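Local coordinates for 4-amino-4-deoxy-L-arabinose transferase or related glycosyltransferases of PMT family (Cupriavidus metallidurans, PDB 5EZM), which probably transfers 4-amino-4-deoxy-L-arabinose from a polyprenyl lipid carrier to lipid A at the membrane, at residues L364-L376 / L431-A443. Residues are numbered along the deposited sequence; the frame is centred on the assembly and turned at random.
Sequences LDRLSPRSWGKQL and LRRGVLPSVAVYA. With MPG ([(Z)-octadec-9-enyl] (2R)-2,3-bis(oxidanyl)propanoate), chain I.
Trp372 lies between Val439 and Leu376: Val439 CG2 stands over one face of the indole, 3.6 Å from the centroid of the five-membered ring, while Leu376 CG, one helical turn on along its own helix, covers the opposite face toward the rim. At the edge, Ser438 OG meets Trp372 NE1 and the benzo end runs into the face of Tyr442, a T-shaped pair with planes at 89°. This is knobs-into-holes packing between two nearly parallel membrane helices of the GT-C fold: Trp372 is the knob, and Val435, Ser438, Val439 and Tyr442 form the hole. The short segments of helix 369-376 and helix 435-443 run 18° apart with axes 10.3 Å from each other. CG anti to the backbone N (chi1 -179°) carries the indole of Trp372 out toward helix 435-443.

The hydrogen bond from Trp372 NE1 to Ser438 OG is weak, 3.0 Å long and bent at the hydrogen. Ser438 OG is also hydrogen-bonded to Ala427 O of helix 403-430, and Tyr442 OH to Pro298 O, so both hydroxyls fasten helix 435-443 to its surroundings. An alanine in place of Trp372 would probably open a gap between Val439 and Leu376 and leave the Tyr442 face without its edge-on partner. On another side of helix 369-376, the chain of a bound MPG lipid runs by Lys374 and Gln375, with Gln375 NE2 3.5 Å from MPG C7.

Nearer the helix starts the contact turns aliphatic. Val435 CG2 rests against the Pro369 ring, 3.9 Å from Pro369 CD, just after the N-cap Ser368. Leu431 forks over the first turn: its CD1 reaches Trp372 CD1, and its CD2 lies 4.0 Å from Gly373 CA.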
loop_
_atom_site.group_PDB
_atom_site.type_symbol
_atom_site.label_atom_id
_atom_site.label_comp_id
_atom_site.label_asym_id
_atom_site.label_seq_id
_atom_site.Cartn_x
_atom_site.Cartn_y
_atom_site.Cartn_z
ATOM N N LEU A 364 -20.780 -16.109 -2.272
ATOM C CA LEU A 364 -21.770 -15.439 -3.104
ATOM C C LEU A 364 -22.307 -16.368 -4.182
ATOM O O LEU A 364 -23.471 -16.249 -4.583
ATOM C CB LEU A 364 -21.160 -14.183 -3.735
ATOM C CG LEU A 364 -20.587 -13.144 -2.764
ATOM C CD1 LEU A 364 -19.803 -12.063 -3.499
ATOM C CD2 LEU A 364 -21.694 -12.523 -1.928
ATOM N N ASP A 365 -21.488 -17.319 -4.643
ATOM C CA ASP A 365 -21.932 -18.209 -5.708
ATOM C C ASP A 365 -23.051 -19.137 -5.258
ATOM O O ASP A 365 -23.818 -19.612 -6.101
ATOM C CB ASP A 365 -20.756 -19.029 -6.233
ATOM C CG ASP A 365 -21.099 -19.791 -7.492
ATOM O OD1 ASP A 365 -21.965 -19.310 -8.254
ATOM O OD2 ASP A 365 -20.506 -20.869 -7.715
ATOM N N ARG A 366 -23.174 -19.395 -3.957
ATOM C CA ARG A 366 -24.199 -20.291 -3.443
ATOM C C ARG A 366 -25.425 -19.555 -2.920
ATOM O O ARG A 366 -26.370 -20.203 -2.459
ATOM C CB ARG A 366 -23.613 -21.174 -2.338
ATOM C CG ARG A 366 -22.429 -22.011 -2.789
ATOM C CD ARG A 366 -21.783 -22.734 -1.619
ATOM N NE ARG A 366 -20.651 -23.557 -2.041
ATOM C CZ ARG A 366 -19.828 -24.182 -1.205
ATOM N NH1 ARG A 366 -20.006 -24.077 0.108
ATOM N NH2 ARG A 366 -18.824 -24.909 -1.679
ATOM N N LEU A 367 -25.442 -18.227 -2.992
ATOM C CA LEU A 367 -26.533 -17.447 -2.423
ATOM C C LEU A 367 -27.750 -17.436 -3.338
ATOM O O LEU A 367 -27.633 -17.267 -4.556
ATOM C CB LEU A 367 -26.081 -16.012 -2.159
ATOM C CG LEU A 367 -24.968 -15.830 -1.130
ATOM C CD1 LEU A 367 -24.670 -14.352 -0.929
ATOM C CD2 LEU A 367 -25.346 -16.494 0.186
ATOM N N SER A 368 -28.922 -17.614 -2.739
ATOM C CA SER A 368 -30.188 -17.389 -3.418
ATOM C C SER A 368 -30.475 -15.893 -3.473
ATOM O O SER A 368 -29.788 -15.092 -2.835
ATOM C CB SER A 368 -31.299 -18.137 -2.691
ATOM O OG SER A 368 -31.418 -17.677 -1.358
ATOM N N PRO A 369 -31.477 -15.474 -4.257
ATOM C CA PRO A 369 -31.843 -14.046 -4.248
ATOM C C PRO A 369 -32.241 -13.518 -2.879
ATOM O O PRO A 369 -31.891 -12.379 -2.541
ATOM C CB PRO A 369 -33.007 -13.988 -5.246
ATOM C CG PRO A 369 -32.702 -15.075 -6.210
ATOM C CD PRO A 369 -32.088 -16.185 -5.394
ATOM N N ARG A 370 -32.950 -14.311 -2.073
ATOM C CA ARG A 370 -33.405 -13.813 -0.777
ATOM C C ARG A 370 -32.233 -13.578 0.173
ATOM O O ARG A 370 -32.238 -12.609 0.945
ATOM C CB ARG A 370 -34.413 -14.785 -0.164
ATOM C CG ARG A 370 -35.085 -14.264 1.098
ATOM C CD ARG A 370 -36.165 -15.212 1.576
ATOM N NE ARG A 370 -36.805 -14.753 2.805
ATOM C CZ ARG A 370 -37.852 -13.932 2.846
ATOM N NH1 ARG A 370 -38.377 -13.468 1.720
ATOM N NH2 ARG A 370 -38.370 -13.573 4.011
ATOM N N SER A 371 -31.223 -14.452 0.131
ATOM C CA SER A 371 -30.055 -14.288 0.993
ATOM C C SER A 371 -29.299 -13.013 0.647
ATOM O O SER A 371 -28.933 -12.223 1.532
ATOM C CB SER A 371 -29.137 -15.505 0.872
ATOM O OG SER A 371 -29.754 -16.676 1.377
ATOM N N TRP A 372 -29.056 -12.792 -0.646
ATOM C CA TRP A 372 -28.425 -11.546 -1.048
ATOM C C TRP A 372 -29.291 -10.351 -0.676
ATOM O O TRP A 372 -28.762 -9.281 -0.351
ATOM C CB TRP A 372 -28.125 -11.543 -2.546
ATOM C CG TRP A 372 -27.459 -10.274 -2.959
ATOM C CD1 TRP A 372 -27.927 -9.351 -3.847
ATOM C CD2 TRP A 372 -26.223 -9.761 -2.457
ATOM N NE1 TRP A 372 -27.044 -8.301 -3.945
ATOM C CE2 TRP A 372 -25.992 -8.529 -3.098
ATOM C CE3 TRP A 372 -25.281 -10.230 -1.535
ATOM C CZ2 TRP A 372 -24.859 -7.760 -2.848
ATOM C CZ3 TRP A 372 -24.159 -9.464 -1.284
ATOM C CH2 TRP A 372 -23.956 -8.244 -1.939
ATOM N N GLY A 373 -30.616 -10.513 -0.710
ATOM C CA GLY A 373 -31.484 -9.471 -0.185
ATOM C C GLY A 373 -31.176 -9.150 1.266
ATOM O O GLY A 373 -31.073 -7.980 1.648
ATOM N N LYS A 374 -31.019 -10.192 2.093
ATOM C CA LYS A 374 -30.603 -9.994 3.479
ATOM C C LYS A 374 -29.327 -9.165 3.551
ATOM O O LYS A 374 -29.244 -8.185 4.307
ATOM C CB LYS A 374 -30.388 -11.344 4.167
ATOM C CG LYS A 374 -31.601 -12.260 4.219
ATOM C CD LYS A 374 -31.214 -13.613 4.803
ATOM C CE LYS A 374 -32.433 -14.442 5.167
ATOM N NZ LYS A 374 -33.359 -14.617 4.018
ATOM N N GLN A 375 -28.320 -9.544 2.757
ATOM C CA GLN A 375 -27.067 -8.793 2.763
ATOM C C GLN A 375 -27.294 -7.329 2.400
ATOM O O GLN A 375 -26.736 -6.432 3.042
ATOM C CB GLN A 375 -26.062 -9.436 1.807
ATOM C CG GLN A 375 -25.581 -10.802 2.253
ATOM C CD GLN A 375 -24.910 -10.762 3.611
ATOM O OE1 GLN A 375 -24.276 -9.770 3.973
ATOM N NE2 GLN A 375 -25.049 -11.841 4.373
ATOM N N LEU A 376 -28.116 -7.070 1.380
ATOM C CA LEU A 376 -28.388 -5.694 0.972
ATOM C C LEU A 376 -29.059 -4.909 2.088
ATOM O O LEU A 376 -28.792 -3.715 2.263
ATOM C CB LEU A 376 -29.263 -5.674 -0.281
ATOM C CG LEU A 376 -28.591 -6.059 -1.594
ATOM C CD1 LEU A 376 -29.606 -6.071 -2.730
ATOM C CD2 LEU A 376 -27.471 -5.088 -1.881
ATOM N N LEU A 431 -32.192 -6.951 -8.320
ATOM C CA LEU A 431 -32.224 -8.304 -7.773
ATOM C C LEU A 431 -33.196 -9.201 -8.531
ATOM O O LEU A 431 -32.984 -10.416 -8.611
ATOM C CB LEU A 431 -32.583 -8.263 -6.286
ATOM C CG LEU A 431 -32.565 -9.596 -5.531
ATOM C CD1 LEU A 431 -31.282 -10.366 -5.816
ATOM C CD2 LEU A 431 -32.727 -9.368 -4.038
ATOM N N ARG A 432 -34.258 -8.627 -9.102
ATOM C CA ARG A 432 -35.213 -9.425 -9.864
ATOM C C ARG A 432 -34.576 -10.099 -11.072
ATOM O O ARG A 432 -35.100 -11.109 -11.552
ATOM C CB ARG A 432 -36.383 -8.552 -10.322
ATOM N N ARG A 433 -33.459 -9.574 -11.569
ATOM C CA ARG A 433 -32.791 -10.117 -12.744
ATOM C C ARG A 433 -31.697 -11.122 -12.396
ATOM O O ARG A 433 -30.991 -11.586 -13.298
ATOM C CB ARG A 433 -32.202 -8.977 -13.584
ATOM N N GLY A 434 -31.542 -11.467 -11.122
ATOM C CA GLY A 434 -30.535 -12.431 -10.722
ATOM C C GLY A 434 -29.621 -11.933 -9.622
ATOM O O GLY A 434 -29.546 -10.727 -9.361
ATOM N N VAL A 435 -28.914 -12.855 -8.968
ATOM C CA VAL A 435 -28.018 -12.465 -7.885
ATOM C C VAL A 435 -26.775 -11.781 -8.438
ATOM O O VAL A 435 -26.322 -10.764 -7.901
ATOM C CB VAL A 435 -27.659 -13.688 -7.021
ATOM C CG1 VAL A 435 -26.535 -13.350 -6.060
ATOM C CG2 VAL A 435 -28.877 -14.169 -6.256
ATOM N N LEU A 436 -26.211 -12.316 -9.523
ATOM C CA LEU A 436 -24.963 -11.771 -10.057
ATOM C C LEU A 436 -25.072 -10.312 -10.487
ATOM O O LEU A 436 -24.183 -9.523 -10.123
ATOM C CB LEU A 436 -24.463 -12.656 -11.205
ATOM C CG LEU A 436 -23.214 -12.166 -11.940
ATOM C CD1 LEU A 436 -22.080 -11.877 -10.969
ATOM C CD2 LEU A 436 -22.782 -13.187 -12.977
ATOM N N PRO A 437 -26.088 -9.879 -11.248
ATOM C CA PRO A 437 -26.164 -8.442 -11.570
ATOM C C PRO A 437 -26.331 -7.564 -10.341
ATOM O O PRO A 437 -25.705 -6.499 -10.253
ATOM C CB PRO A 437 -27.376 -8.356 -12.508
ATOM C CG PRO A 437 -28.193 -9.557 -12.182
ATOM C CD PRO A 437 -27.191 -10.628 -11.876
ATOM N N SER A 438 -27.153 -7.994 -9.380
ATOM C CA SER A 438 -27.329 -7.229 -8.149
ATOM C C SER A 438 -26.006 -7.073 -7.406
ATOM O O SER A 438 -25.659 -5.975 -6.952
ATOM C CB SER A 438 -28.374 -7.909 -7.262
ATOM O OG SER A 438 -28.685 -7.123 -6.127
ATOM N N VAL A 439 -25.245 -8.164 -7.285
ATOM C CA VAL A 439 -23.957 -8.109 -6.600
ATOM C C VAL A 439 -22.977 -7.235 -7.374
ATOM O O VAL A 439 -22.156 -6.531 -6.779
ATOM C CB VAL A 439 -23.406 -9.533 -6.382
ATOM C CG1 VAL A 439 -22.038 -9.486 -5.731
ATOM C CG2 VAL A 439 -24.352 -10.341 -5.519
ATOM N N ALA A 440 -23.050 -7.259 -8.707
ATOM C CA ALA A 440 -22.152 -6.436 -9.515
ATOM C C ALA A 440 -22.420 -4.950 -9.302
ATOM O O ALA A 440 -21.491 -4.165 -9.070
ATOM C CB ALA A 440 -22.295 -6.800 -10.993
ATOM N N VAL A 441 -23.692 -4.547 -9.374
ATOM C CA VAL A 441 -24.045 -3.147 -9.156
ATOM C C VAL A 441 -23.710 -2.724 -7.730
ATOM O O VAL A 441 -23.191 -1.625 -7.497
ATOM C CB VAL A 441 -25.533 -2.925 -9.479
ATOM C CG1 VAL A 441 -25.936 -1.508 -9.151
ATOM C CG2 VAL A 441 -25.808 -3.236 -10.943
ATOM N N TYR A 442 -23.998 -3.592 -6.758
ATOM C CA TYR A 442 -23.695 -3.295 -5.360
ATOM C C TYR A 442 -22.198 -3.086 -5.152
ATOM O O TYR A 442 -21.773 -2.109 -4.520
ATOM C CB TYR A 442 -24.230 -4.432 -4.490
ATOM C CG TYR A 442 -23.656 -4.548 -3.097
ATOM C CD1 TYR A 442 -24.259 -3.912 -2.023
ATOM C CD2 TYR A 442 -22.534 -5.332 -2.850
ATOM C CE1 TYR A 442 -23.751 -4.033 -0.744
ATOM C CE2 TYR A 442 -22.018 -5.459 -1.577
ATOM C CZ TYR A 442 -22.630 -4.807 -0.528
ATOM O OH TYR A 442 -22.121 -4.930 0.742
ATOM N N ALA A 443 -21.377 -3.990 -5.691
ATOM C CA ALA A 443 -19.930 -3.862 -5.556
ATOM C C ALA A 443 -19.416 -2.608 -6.252
ATOM O O ALA A 443 -18.494 -1.951 -5.754
ATOM C CB ALA A 443 -19.236 -5.102 -6.117
HETATM C C2 MPG I . -24.789 -7.264 8.562
HETATM C C3 MPG I . -25.673 -8.072 7.620
HETATM C C4 MPG I . -26.035 -9.431 8.196
HETATM C C5 MPG I . -26.761 -10.316 7.172
HETATM C C6 MPG I . -26.921 -11.759 7.673
HETATM C C7 MPG I . -27.602 -12.665 6.633
HETATM C C8 MPG I . -27.660 -14.143 7.090
HETATM C C1 MPG I . -24.199 -6.030 7.876
#